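Local structure of ethylbenzene dehydrogenase alpha-subunit (Aromatoleum aromaticum, 2IVF) at residues A[334-339]-A[394-399]; A[340-345]-A[354-359]; A[72-77]-A[102-107]. The protein is the molybdopterin-oxidoreductase-family alpha-subunit of a dehydrogenase, and binds a molybdenum atom, two pterin-guanosine ligands and an iron/sulfur cluster. One frame throughout, in Å; residues are numbered along the deposited sequence.

Contact 1 (A[334-339]-A[394-399]); sequences LVRMDT and KTIQVR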
loop_
_atom_site.group_PDB
_atom_site.type_symbol
_atom_site.label_atom_id
_atom_site.label_comp_id
_atom_site.label_asym_id
_atom_site.label_seq_id
_atom_site.Cartn_x
_atom_site.Cartn_y
_atom_site.Cartn_z
ATOM N N LEU A 334 -16.328 -0.474 45.273
ATOM C CA LEU A 334 -15.495 -0.360 46.457
ATOM C C LEU A 334 -14.423 -1.435 46.533
ATOM O O LEU A 334 -14.652 -2.613 46.221
ATOM C CB LEU A 334 -16.353 -0.420 47.689
ATOM C CG LEU A 334 -17.352 0.713 47.909
ATOM C CD1 LEU A 334 -18.227 0.326 49.138
ATOM C CD2 LEU A 334 -16.631 2.043 48.151
ATOM N N VAL A 335 -13.253 -0.984 46.970
ATOM C CA VAL A 335 -12.070 -1.777 47.084
ATOM C C VAL A 335 -11.612 -1.662 48.524
ATOM O O VAL A 335 -11.730 -0.608 49.145
ATOM C CB VAL A 335 -10.979 -1.287 46.090
ATOM C CG1 VAL A 335 -9.736 -2.121 46.233
ATOM C CG2 VAL A 335 -11.487 -1.374 44.680
ATOM N N ARG A 336 -11.154 -2.782 49.059
ATOM C CA ARG A 336 -10.697 -2.897 50.425
ATOM C C ARG A 336 -9.303 -2.308 50.504
ATOM O O ARG A 336 -8.451 -2.605 49.660
ATOM C CB ARG A 336 -10.659 -4.374 50.833
ATOM C CG ARG A 336 -12.027 -5.056 50.887
ATOM C CD ARG A 336 -11.946 -6.529 51.261
ATOM N NE ARG A 336 -11.179 -6.763 52.477
ATOM C CZ ARG A 336 -11.148 -7.917 53.145
ATOM N NH1 ARG A 336 -11.849 -8.966 52.750
ATOM N NH2 ARG A 336 -10.390 -8.023 54.211
ATOM N N MET A 337 -9.066 -1.461 51.497
ATOM C CA MET A 337 -7.747 -0.846 51.674
ATOM C C MET A 337 -6.735 -1.782 52.336
ATOM O O MET A 337 -5.536 -1.496 52.329
ATOM C CB MET A 337 -7.860 0.457 52.459
ATOM C CG MET A 337 -8.557 1.569 51.689
ATOM S SD MET A 337 -7.607 2.064 50.272
ATOM C CE MET A 337 -8.240 1.003 48.963
ATOM N N ASP A 338 -7.201 -2.896 52.889
ATOM C CA ASP A 338 -6.287 -3.886 53.442
ATOM C C ASP A 338 -5.764 -4.915 52.417
ATOM O O ASP A 338 -4.570 -5.232 52.437
ATOM C CB ASP A 338 -6.918 -4.572 54.652
ATOM C CG ASP A 338 -8.196 -5.330 54.327
ATOM O OD1 ASP A 338 -8.770 -5.140 53.242
ATOM O OD2 ASP A 338 -8.631 -6.130 55.183
ATOM N N THR A 339 -6.626 -5.451 51.552
ATOM C CA THR A 339 -6.210 -6.504 50.607
ATOM C C THR A 339 -6.035 -5.979 49.171
ATOM O O THR A 339 -5.353 -6.600 48.351
ATOM C CB THR A 339 -7.217 -7.676 50.542
ATOM O OG1 THR A 339 -8.468 -7.220 50.012
ATOM C CG2 THR A 339 -7.436 -8.315 51.921
ATOM N N LYS A 394 -15.101 -7.099 61.933
ATOM C CA LYS A 394 -13.995 -6.150 61.745
ATOM C C LYS A 394 -14.392 -5.065 60.766
ATOM O O LYS A 394 -15.010 -5.343 59.744
ATOM C CB LYS A 394 -12.760 -6.881 61.200
ATOM C CG LYS A 394 -11.411 -6.215 61.512
ATOM C CD LYS A 394 -10.349 -7.259 61.997
ATOM C CE LYS A 394 -9.770 -8.111 60.837
ATOM N NZ LYS A 394 -8.593 -8.969 61.265
ATOM N N THR A 395 -14.028 -3.829 61.077
ATOM C CA THR A 395 -14.278 -2.702 60.178
ATOM C C THR A 395 -12.992 -2.331 59.444
ATOM O O THR A 395 -11.920 -2.267 60.046
ATOM C CB THR A 395 -14.816 -1.466 60.953
ATOM O OG1 THR A 395 -16.002 -1.838 61.650
ATOM C CG2 THR A 395 -15.148 -0.294 60.003
ATOM N N ILE A 396 -13.107 -2.093 58.145
ATOM C CA ILE A 396 -11.969 -1.689 57.346
ATOM C C ILE A 396 -12.341 -0.462 56.547
ATOM O O ILE A 396 -13.521 -0.163 56.365
ATOM C CB ILE A 396 -11.516 -2.803 56.389
ATOM C CG1 ILE A 396 -12.700 -3.289 55.527
ATOM C CG2 ILE A 396 -10.895 -3.949 57.206
ATOM C CD1 ILE A 396 -12.328 -4.265 54.457
ATOM N N GLN A 397 -11.312 0.244 56.092
ATOM C CA GLN A 397 -11.469 1.342 55.172
ATOM C C GLN A 397 -11.672 0.746 53.779
ATOM O O GLN A 397 -10.997 -0.220 53.413
ATOM C CB GLN A 397 -10.199 2.208 55.123
ATOM C CG GLN A 397 -10.049 3.305 56.188
ATOM C CD GLN A 397 -9.083 4.394 55.705
ATOM O OE1 GLN A 397 -9.006 4.686 54.497
ATOM N NE2 GLN A 397 -8.350 4.988 56.625
ATOM N N VAL A 398 -12.593 1.326 53.024
ATOM C CA VAL A 398 -12.798 0.972 51.634
ATOM C C VAL A 398 -12.909 2.271 50.872
ATOM O O VAL A 398 -13.316 3.291 51.442
ATOM C CB VAL A 398 -14.054 0.111 51.424
ATOM C CG1 VAL A 398 -13.944 -1.202 52.228
ATOM C CG2 VAL A 398 -15.320 0.883 51.796
ATOM N N ARG A 399 -12.523 2.241 49.600
ATOM C CA ARG A 399 -12.671 3.390 48.745
ATOM C C ARG A 399 -12.986 2.907 47.355
ATOM O O ARG A 399 -12.723 1.770 47.020
ATOM C CB ARG A 399 -11.409 4.247 48.765
ATOM C CG ARG A 399 -10.242 3.679 47.986
ATOM C CD ARG A 399 -9.006 4.555 48.121
ATOM N NE ARG A 399 -7.837 3.977 47.446
ATOM C CZ ARG A 399 -6.580 4.404 47.604
ATOM N NH1 ARG A 399 -6.287 5.433 48.391
ATOM N NH2 ARG A 399 -5.600 3.798 46.964
#

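Contact 2 (A[340-345]-A[354-359]); sequences GKFLSA and KQFYFF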
loop_
_atom_site.group_PDB
_atom_site.type_symbol
_atom_site.label_atom_id
_atom_site.label_comp_id
_atom_site.label_asym_id
_atom_site.label_seq_id
_atom_site.Cartn_x
_atom_site.Cartn_y
_atom_site.Cartn_z
ATOM N N GLY A 340 -6.637 -4.831 48.870
ATOM C CA GLY A 340 -6.589 -4.271 47.537
ATOM C C GLY A 340 -7.592 -4.905 46.588
ATOM O O GLY A 340 -7.558 -4.690 45.387
ATOM N N LYS A 341 -8.498 -5.686 47.142
ATOM C CA LYS A 341 -9.426 -6.435 46.319
ATOM C C LYS A 341 -10.817 -5.850 46.467
ATOM O O LYS A 341 -11.157 -5.274 47.511
ATOM C CB LYS A 341 -9.350 -7.932 46.706
ATOM C CG LYS A 341 -8.234 -8.657 45.897
ATOM C CD LYS A 341 -7.631 -9.814 46.616
ATOM C CE LYS A 341 -6.332 -10.295 45.948
ATOM N NZ LYS A 341 -6.419 -10.489 44.468
ATOM N N PHE A 342 -11.613 -5.961 45.412
ATOM C CA PHE A 342 -12.989 -5.475 45.474
ATOM C C PHE A 342 -13.676 -6.022 46.736
ATOM O O PHE A 342 -13.518 -7.211 47.096
ATOM C CB PHE A 342 -13.794 -5.875 44.241
ATOM C CG PHE A 342 -13.406 -5.149 42.975
ATOM C CD1 PHE A 342 -13.783 -3.830 42.761
ATOM C CD2 PHE A 342 -12.692 -5.811 41.980
ATOM C CE1 PHE A 342 -13.434 -3.163 41.586
ATOM C CE2 PHE A 342 -12.342 -5.183 40.817
ATOM C CZ PHE A 342 -12.716 -3.834 40.601
ATOM N N LEU A 343 -14.413 -5.143 47.412
ATOM C CA LEU A 343 -15.262 -5.554 48.521
ATOM C C LEU A 343 -16.351 -6.465 47.977
ATOM O O LEU A 343 -17.069 -6.065 47.049
ATOM C CB LEU A 343 -15.902 -4.338 49.174
ATOM C CG LEU A 343 -16.820 -4.621 50.358
ATOM C CD1 LEU A 343 -16.030 -5.333 51.431
ATOM C CD2 LEU A 343 -17.432 -3.307 50.851
ATOM N N SER A 344 -16.452 -7.676 48.535
ATOM C CA SER A 344 -17.427 -8.658 48.086
ATOM C C SER A 344 -18.449 -8.972 49.163
ATOM O O SER A 344 -18.236 -8.709 50.363
ATOM C CB SER A 344 -16.755 -9.951 47.634
ATOM O OG SER A 344 -16.490 -10.822 48.720
ATOM N N ALA A 345 -19.579 -9.517 48.723
ATOM C CA ALA A 345 -20.658 -9.871 49.626
ATOM C C ALA A 345 -20.190 -11.005 50.522
ATOM O O ALA A 345 -20.629 -11.107 51.657
ATOM C CB ALA A 345 -21.887 -10.261 48.848
ATOM N N LYS A 354 -18.379 -12.557 43.970
ATOM C CA LYS A 354 -18.351 -11.625 42.868
ATOM C C LYS A 354 -19.520 -10.644 42.949
ATOM O O LYS A 354 -19.840 -9.998 41.972
ATOM C CB LYS A 354 -18.325 -12.398 41.547
ATOM C CG LYS A 354 -17.017 -13.212 41.384
ATOM C CD LYS A 354 -16.499 -13.228 39.985
ATOM C CE LYS A 354 -17.289 -14.142 39.072
ATOM N NZ LYS A 354 -16.803 -14.016 37.674
ATOM N N GLN A 355 -20.157 -10.544 44.119
ATOM C CA GLN A 355 -21.120 -9.487 44.363
ATOM C C GLN A 355 -20.360 -8.304 44.956
ATOM O O GLN A 355 -19.740 -8.399 46.019
ATOM C CB GLN A 355 -22.238 -9.951 45.286
ATOM C CG GLN A 355 -23.231 -8.846 45.703
ATOM C CD GLN A 355 -23.999 -8.249 44.524
ATOM O OE1 GLN A 355 -24.848 -8.908 43.934
ATOM N NE2 GLN A 355 -23.714 -7.003 44.196
ATOM N N PHE A 356 -20.417 -7.181 44.269
ATOM C CA PHE A 356 -19.621 -6.024 44.667
ATOM C C PHE A 356 -20.501 -4.871 45.113
ATOM O O PHE A 356 -21.744 -4.994 45.109
ATOM C CB PHE A 356 -18.660 -5.640 43.563
ATOM C CG PHE A 356 -17.774 -6.755 43.129
ATOM C CD1 PHE A 356 -17.008 -7.456 44.039
ATOM C CD2 PHE A 356 -17.683 -7.100 41.804
ATOM C CE1 PHE A 356 -16.195 -8.473 43.630
ATOM C CE2 PHE A 356 -16.859 -8.123 41.398
ATOM C CZ PHE A 356 -16.112 -8.798 42.309
ATOM N N TYR A 357 -19.863 -3.778 45.549
ATOM C CA TYR A 357 -20.574 -2.696 46.205
ATOM C C TYR A 357 -20.288 -1.310 45.686
ATOM O O TYR A 357 -19.150 -0.979 45.331
ATOM C CB TYR A 357 -20.262 -2.700 47.687
ATOM C CG TYR A 357 -20.840 -3.885 48.416
ATOM C CD1 TYR A 357 -22.089 -3.803 49.018
ATOM C CD2 TYR A 357 -20.158 -5.089 48.467
ATOM C CE1 TYR A 357 -22.628 -4.851 49.635
ATOM C CE2 TYR A 357 -20.688 -6.154 49.101
ATOM C CZ TYR A 357 -21.924 -6.032 49.699
ATOM O OH TYR A 357 -22.473 -7.086 50.373
ATOM N N PHE A 358 -21.357 -0.516 45.647
ATOM C CA PHE A 358 -21.287 0.933 45.592
ATOM C C PHE A 358 -21.354 1.476 47.018
ATOM O O PHE A 358 -21.698 0.756 47.968
ATOM C CB PHE A 358 -22.492 1.526 44.865
ATOM C CG PHE A 358 -22.635 1.116 43.425
ATOM C CD1 PHE A 358 -21.612 1.251 42.539
ATOM C CD2 PHE A 358 -23.848 0.643 42.953
ATOM C CE1 PHE A 358 -21.780 0.915 41.198
ATOM C CE2 PHE A 358 -24.017 0.304 41.615
ATOM C CZ PHE A 358 -22.982 0.447 40.738
ATOM N N PHE A 359 -21.043 2.753 47.169
ATOM C CA PHE A 359 -21.396 3.429 48.397
ATOM C C PHE A 359 -22.494 4.415 48.062
ATOM O O PHE A 359 -22.380 5.163 47.085
ATOM C CB PHE A 359 -20.221 4.144 49.048
ATOM C CG PHE A 359 -20.491 4.526 50.473
ATOM C CD1 PHE A 359 -21.083 5.743 50.781
ATOM C CD2 PHE A 359 -20.224 3.639 51.493
ATOM C CE1 PHE A 359 -21.368 6.097 52.088
ATOM C CE2 PHE A 359 -20.517 3.981 52.819
ATOM C CZ PHE A 359 -21.087 5.221 53.107
HETATM O O HOH W 1 -17.114 -3.718 45.902
#

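Contact 3 (A[72-77]-A[102-107]); sequences WKWDKV and IVWREE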
loop_
_atom_site.group_PDB
_atom_site.type_symbol
_atom_site.label_atom_id
_atom_site.label_comp_id
_atom_site.label_asym_id
_atom_site.label_seq_id
_atom_site.Cartn_x
_atom_site.Cartn_y
_atom_site.Cartn_z
ATOM N N TRP A 72 -7.944 1.002 -25.745
ATOM C CA TRP A 72 -9.146 1.079 -24.923
ATOM C C TRP A 72 -10.183 0.107 -25.548
ATOM O O TRP A 72 -11.223 0.494 -26.117
ATOM C CB TRP A 72 -9.639 2.544 -24.822
ATOM C CG TRP A 72 -10.751 2.681 -23.895
ATOM C CD1 TRP A 72 -12.006 3.061 -24.209
ATOM C CD2 TRP A 72 -10.765 2.343 -22.515
ATOM N NE1 TRP A 72 -12.796 3.017 -23.117
ATOM C CE2 TRP A 72 -12.077 2.562 -22.057
ATOM C CE3 TRP A 72 -9.787 1.891 -21.597
ATOM C CZ2 TRP A 72 -12.454 2.371 -20.719
ATOM C CZ3 TRP A 72 -10.175 1.667 -20.281
ATOM C CH2 TRP A 72 -11.499 1.884 -19.868
ATOM N N LYS A 73 -9.844 -1.171 -25.431
ATOM C CA LYS A 73 -10.585 -2.270 -26.032
ATOM C C LYS A 73 -10.330 -3.499 -25.181
ATOM O O LYS A 73 -9.292 -3.609 -24.556
ATOM C CB LYS A 73 -10.090 -2.534 -27.452
ATOM C CG LYS A 73 -10.542 -1.474 -28.373
ATOM C CD LYS A 73 -9.978 -1.617 -29.715
ATOM C CE LYS A 73 -10.289 -0.387 -30.543
ATOM N NZ LYS A 73 -11.448 -0.638 -31.414
ATOM N N TRP A 74 -11.284 -4.412 -25.149
ATOM C CA TRP A 74 -11.156 -5.610 -24.340
ATOM C C TRP A 74 -12.215 -6.594 -24.810
ATOM O O TRP A 74 -13.067 -6.243 -25.621
ATOM C CB TRP A 74 -11.335 -5.302 -22.859
ATOM C CG TRP A 74 -12.593 -4.630 -22.538
ATOM C CD1 TRP A 74 -13.800 -5.231 -22.278
ATOM C CD2 TRP A 74 -12.830 -3.198 -22.444
ATOM N NE1 TRP A 74 -14.764 -4.268 -22.058
ATOM C CE2 TRP A 74 -14.195 -3.025 -22.124
ATOM C CE3 TRP A 74 -12.026 -2.058 -22.599
ATOM C CZ2 TRP A 74 -14.772 -1.768 -21.975
ATOM C CZ3 TRP A 74 -12.610 -0.799 -22.427
ATOM C CH2 TRP A 74 -13.951 -0.665 -22.106
ATOM N N ASP A 75 -12.151 -7.820 -24.305
ATOM C CA ASP A 75 -13.100 -8.853 -24.744
ATOM C C ASP A 75 -14.272 -9.011 -23.776
ATOM O O ASP A 75 -15.410 -9.207 -24.197
ATOM C CB ASP A 75 -12.377 -10.199 -24.886
ATOM C CG ASP A 75 -11.355 -10.212 -26.038
ATOM O OD1 ASP A 75 -11.501 -9.418 -26.990
ATOM O OD2 ASP A 75 -10.434 -11.069 -26.003
ATOM N N LYS A 76 -13.974 -9.036 -22.483
ATOM C CA LYS A 76 -15.024 -9.182 -21.477
ATOM C C LYS A 76 -14.636 -8.581 -20.146
ATOM O O LYS A 76 -13.488 -8.229 -19.900
ATOM C CB LYS A 76 -15.407 -10.650 -21.290
ATOM C CG LYS A 76 -14.323 -11.470 -20.700
ATOM C CD LYS A 76 -14.805 -12.790 -20.044
ATOM C CE LYS A 76 -13.584 -13.390 -19.265
ATOM N NZ LYS A 76 -13.915 -14.354 -18.179
ATOM N N VAL A 77 -15.620 -8.451 -19.276
ATOM C CA VAL A 77 -15.406 -7.867 -17.964
ATOM C C VAL A 77 -16.144 -8.745 -16.982
ATOM O O VAL A 77 -17.293 -9.132 -17.231
ATOM C CB VAL A 77 -15.927 -6.411 -17.860
ATOM C CG1 VAL A 77 -15.691 -5.896 -16.464
ATOM C CG2 VAL A 77 -15.267 -5.506 -18.921
ATOM N N ILE A 102 -6.422 -13.137 -21.204
ATOM C CA ILE A 102 -5.521 -12.686 -20.163
ATOM C C ILE A 102 -6.187 -11.527 -19.408
ATOM O O ILE A 102 -6.930 -10.741 -20.015
ATOM C CB ILE A 102 -4.190 -12.255 -20.873
ATOM C CG1 ILE A 102 -3.459 -13.508 -21.406
ATOM C CG2 ILE A 102 -3.290 -11.494 -20.036
ATOM C CD1 ILE A 102 -3.267 -14.590 -20.383
ATOM N N VAL A 103 -5.927 -11.403 -18.109
ATOM C CA VAL A 103 -6.345 -10.180 -17.389
ATOM C C VAL A 103 -5.478 -8.999 -17.823
ATOM O O VAL A 103 -4.288 -8.917 -17.506
ATOM C CB VAL A 103 -6.251 -10.328 -15.865
ATOM C CG1 VAL A 103 -6.609 -8.987 -15.165
ATOM C CG2 VAL A 103 -7.149 -11.501 -15.371
ATOM N N TRP A 104 -6.074 -8.081 -18.552
ATOM C CA TRP A 104 -5.373 -6.909 -19.024
ATOM C C TRP A 104 -5.246 -5.854 -17.924
ATOM O O TRP A 104 -4.166 -5.352 -17.663
ATOM C CB TRP A 104 -6.123 -6.357 -20.209
ATOM C CG TRP A 104 -5.730 -5.009 -20.581
ATOM C CD1 TRP A 104 -4.474 -4.508 -20.714
ATOM C CD2 TRP A 104 -6.623 -3.964 -20.901
ATOM N NE1 TRP A 104 -4.552 -3.167 -21.068
ATOM C CE2 TRP A 104 -5.865 -2.831 -21.211
ATOM C CE3 TRP A 104 -8.001 -3.861 -20.912
ATOM C CZ2 TRP A 104 -6.448 -1.634 -21.541
ATOM C CZ3 TRP A 104 -8.572 -2.676 -21.290
ATOM C CH2 TRP A 104 -7.807 -1.587 -21.575
ATOM N N ARG A 105 -6.367 -5.519 -17.283
ATOM C CA ARG A 105 -6.354 -4.513 -16.220
ATOM C C ARG A 105 -7.619 -4.649 -15.413
ATOM O O ARG A 105 -8.506 -5.457 -15.757
ATOM C CB ARG A 105 -6.305 -3.105 -16.804
ATOM C CG ARG A 105 -7.577 -2.726 -17.473
ATOM C CD ARG A 105 -7.496 -1.356 -18.043
ATOM N NE ARG A 105 -7.511 -0.305 -17.032
ATOM C CZ ARG A 105 -8.604 0.325 -16.580
ATOM N NH1 ARG A 105 -9.801 -0.007 -16.985
ATOM N NH2 ARG A 105 -8.485 1.288 -15.697
ATOM N N GLU A 106 -7.675 -3.850 -14.346
ATOM C CA GLU A 106 -8.848 -3.778 -13.496
ATOM C C GLU A 106 -9.154 -2.318 -13.197
ATOM O O GLU A 106 -8.296 -1.438 -13.334
ATOM C CB GLU A 106 -8.585 -4.546 -12.206
ATOM C CG GLU A 106 -7.297 -4.099 -11.462
ATOM C CD GLU A 106 -6.128 -4.977 -11.795
ATOM O OE1 GLU A 106 -6.061 -6.129 -11.301
ATOM O OE2 GLU A 106 -5.247 -4.531 -12.546
ATOM N N GLU A 107 -10.389 -2.064 -12.791
ATOM C CA GLU A 107 -10.786 -0.749 -12.375
ATOM C C GLU A 107 -11.973 -0.830 -11.418
ATOM O O GLU A 107 -12.887 -1.655 -11.607
ATOM C CB GLU A 107 -11.159 0.074 -13.615
ATOM C CG GLU A 107 -11.613 1.499 -13.303
ATOM C CD GLU A 107 -11.650 2.463 -14.481
ATOM O OE1 GLU A 107 -11.202 2.140 -15.618
ATOM O OE2 GLU A 107 -12.172 3.589 -14.275
#

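Contact 1 (A[334-339]-A[394-399])
Met337 lies across the side chain of Arg399 at about a right angle. Its chain bends at chi2 (-65°) and again at chi3, which turns SD and CE onto the arginine. SD sits over one face of the Arg399 guanidinium, offset toward its rim, and Met337 CE is 3.4 Å from Arg399 NE. CG and CD of Arg399 also touch Met337 SD and CE. Beyond the contact Arg399 NH1 has a long, weak ion pair with Glu407.

The backbones pair as antiparallel strands. Val335 and Arg399 form a hydrogen-bonded pair, with Val335 N to Arg399 O at 2.8 Å and Arg399 N to Val335 O at 3.0 Å. Arg336 and Val398 form the next, non-hydrogen-bonded pair. Past the end of strand 334-336, Met337 N still reaches Gln397 O at 3.0 Å. Within this chain, strand 334-336 is an outer strand of a three-stranded antiparallel sheet, with 395-400 in the middle and 385-389 beyond it.

On the face that carries Arg336 and Val398, Arg336 bends at chi3 (52°) and grips Asp338 side-on. NE goes to OD1, and Arg336 NH2 meets Asp338 OD2 at 2.8 Å in a salt bridge. The two bonds fix the rotation of the guanidinium. Ile396 packs against this pair: its CD1 lies 3.4 Å from Arg336 NE, and its CG2 touches Asp338 OD2. At the other end, CD1 and CD2 of Leu334 are each 4.0 Å from Val398 CG2.

Contact 2 (A[340-345]-A[354-359])
Phe342 and Phe356 pack closely at one end of this contact. Phe342 CB is 3.6 Å from both CD1 and CE1 of Phe356, and CG of Phe342 lies over one face of that ring. The two rings are oblique, with planes at 38°. Leu343 O comes to the edge of the Phe356 ring, 3.3 Å from CD1 and near the ring plane.

The same oxygen also lies at the edge of the Tyr357 ring. Chi1 of Tyr357 (-69°) sets CG anti to the carbonyl carbon, and the ring edge then runs along the backbone from Leu343 to Ala345. Leu343 CG touches Tyr357 CD2, and Tyr357 OH is 3.4 Å from Ala345 CA. Between the segments a water donates to Leu343 O at 2.6 Å and accepts from Tyr357 N at 2.8 Å. It spans a place where the two backbones do not bond directly. One direct bond does cross, from Ala345 N to Gln355 O at 2.9 Å, with a bent angle of 133° at the hydrogen.

The looser side is at Gln355, which is partly exposed. Its CB and CG touch Ala345 CB, but the end of the side chain leads away. There NE2 bonds to Phe356 O and to Ala369 O on the neighbouring strand 365-369.

Ser344 is the N-cap of helix 345-349, and its side chain caps a backbone N just beyond Ala345. The contact closes a short loop-helix-strand connection: the N-capped helix lies between the loop and strand 356-360, which pairs with 365-369 in a two-stranded antiparallel sheet.

Contact 3 (A[72-77]-A[102-107])
Trp72 and Trp104 both place CG anti to the backbone N (chi1 -174° and 166°), and the two side chains cross at about a right angle. Trp74 differs: chi1 of 55° puts CG between the backbone N and the carbonyl carbon, and CB and CE3 face Trp104. Trp72 to Trp74 lie in the loop that leads into strand 76-80, one outer strand of a three-stranded antiparallel sheet. Trp104 and Arg105 lie on the other, 102-108, with 94-99 between. Both face Tyr97 in a classic beta bulge.

The edge of Trp104 meets both other indoles. Its CH2 is 4.0 Å from Trp72 CE3, and its CZ3 is 3.7 Å from Trp74 CE3. Within the first segment, Trp74 CZ3 sits over the centre of the Trp72 ring, 3.4 Å above its plane. Trp104 CZ3 also approaches Lys73 O at 3.5 Å.

Much of this cluster faces the beta-subunit: Trp72 NE1 bonds to Thr350 O of that chain, and Glu107 makes salt bridges with its Arg217 and Arg228. Arg105 lays CD over one face of Trp104. Its guanidinium grips Glu107 end-on, with NH1 and NH2 both reaching OE1, while Arg105 NH1 also lies 3.7 Å from Trp72 CZ3, at the indole edge.

Contacts 1 and 2 are neighbours, with centres about 9 Å apart. Contact 2 is nested inside the chain loop that contact 1 closes, and both belong to the molybdopterin oxidoreductase part of the chain. Leu334 joins them: its O is 2.8 Å from Leu343 N and its N is 2.9 Å from Tyr357 O, both probable hydrogen bonds. Contact 3 lies on the opposite side of the chain's centre. Its centre is about 73 Å from that of contact 1 and about 67 Å from that of contact 2. Of the three, contact 3 is at the beta-subunit interface, and its Glu107 side chain is about 10 Å from the iron/sulfur cluster. No other protein chain of the assembly touches contacts 1 and 2.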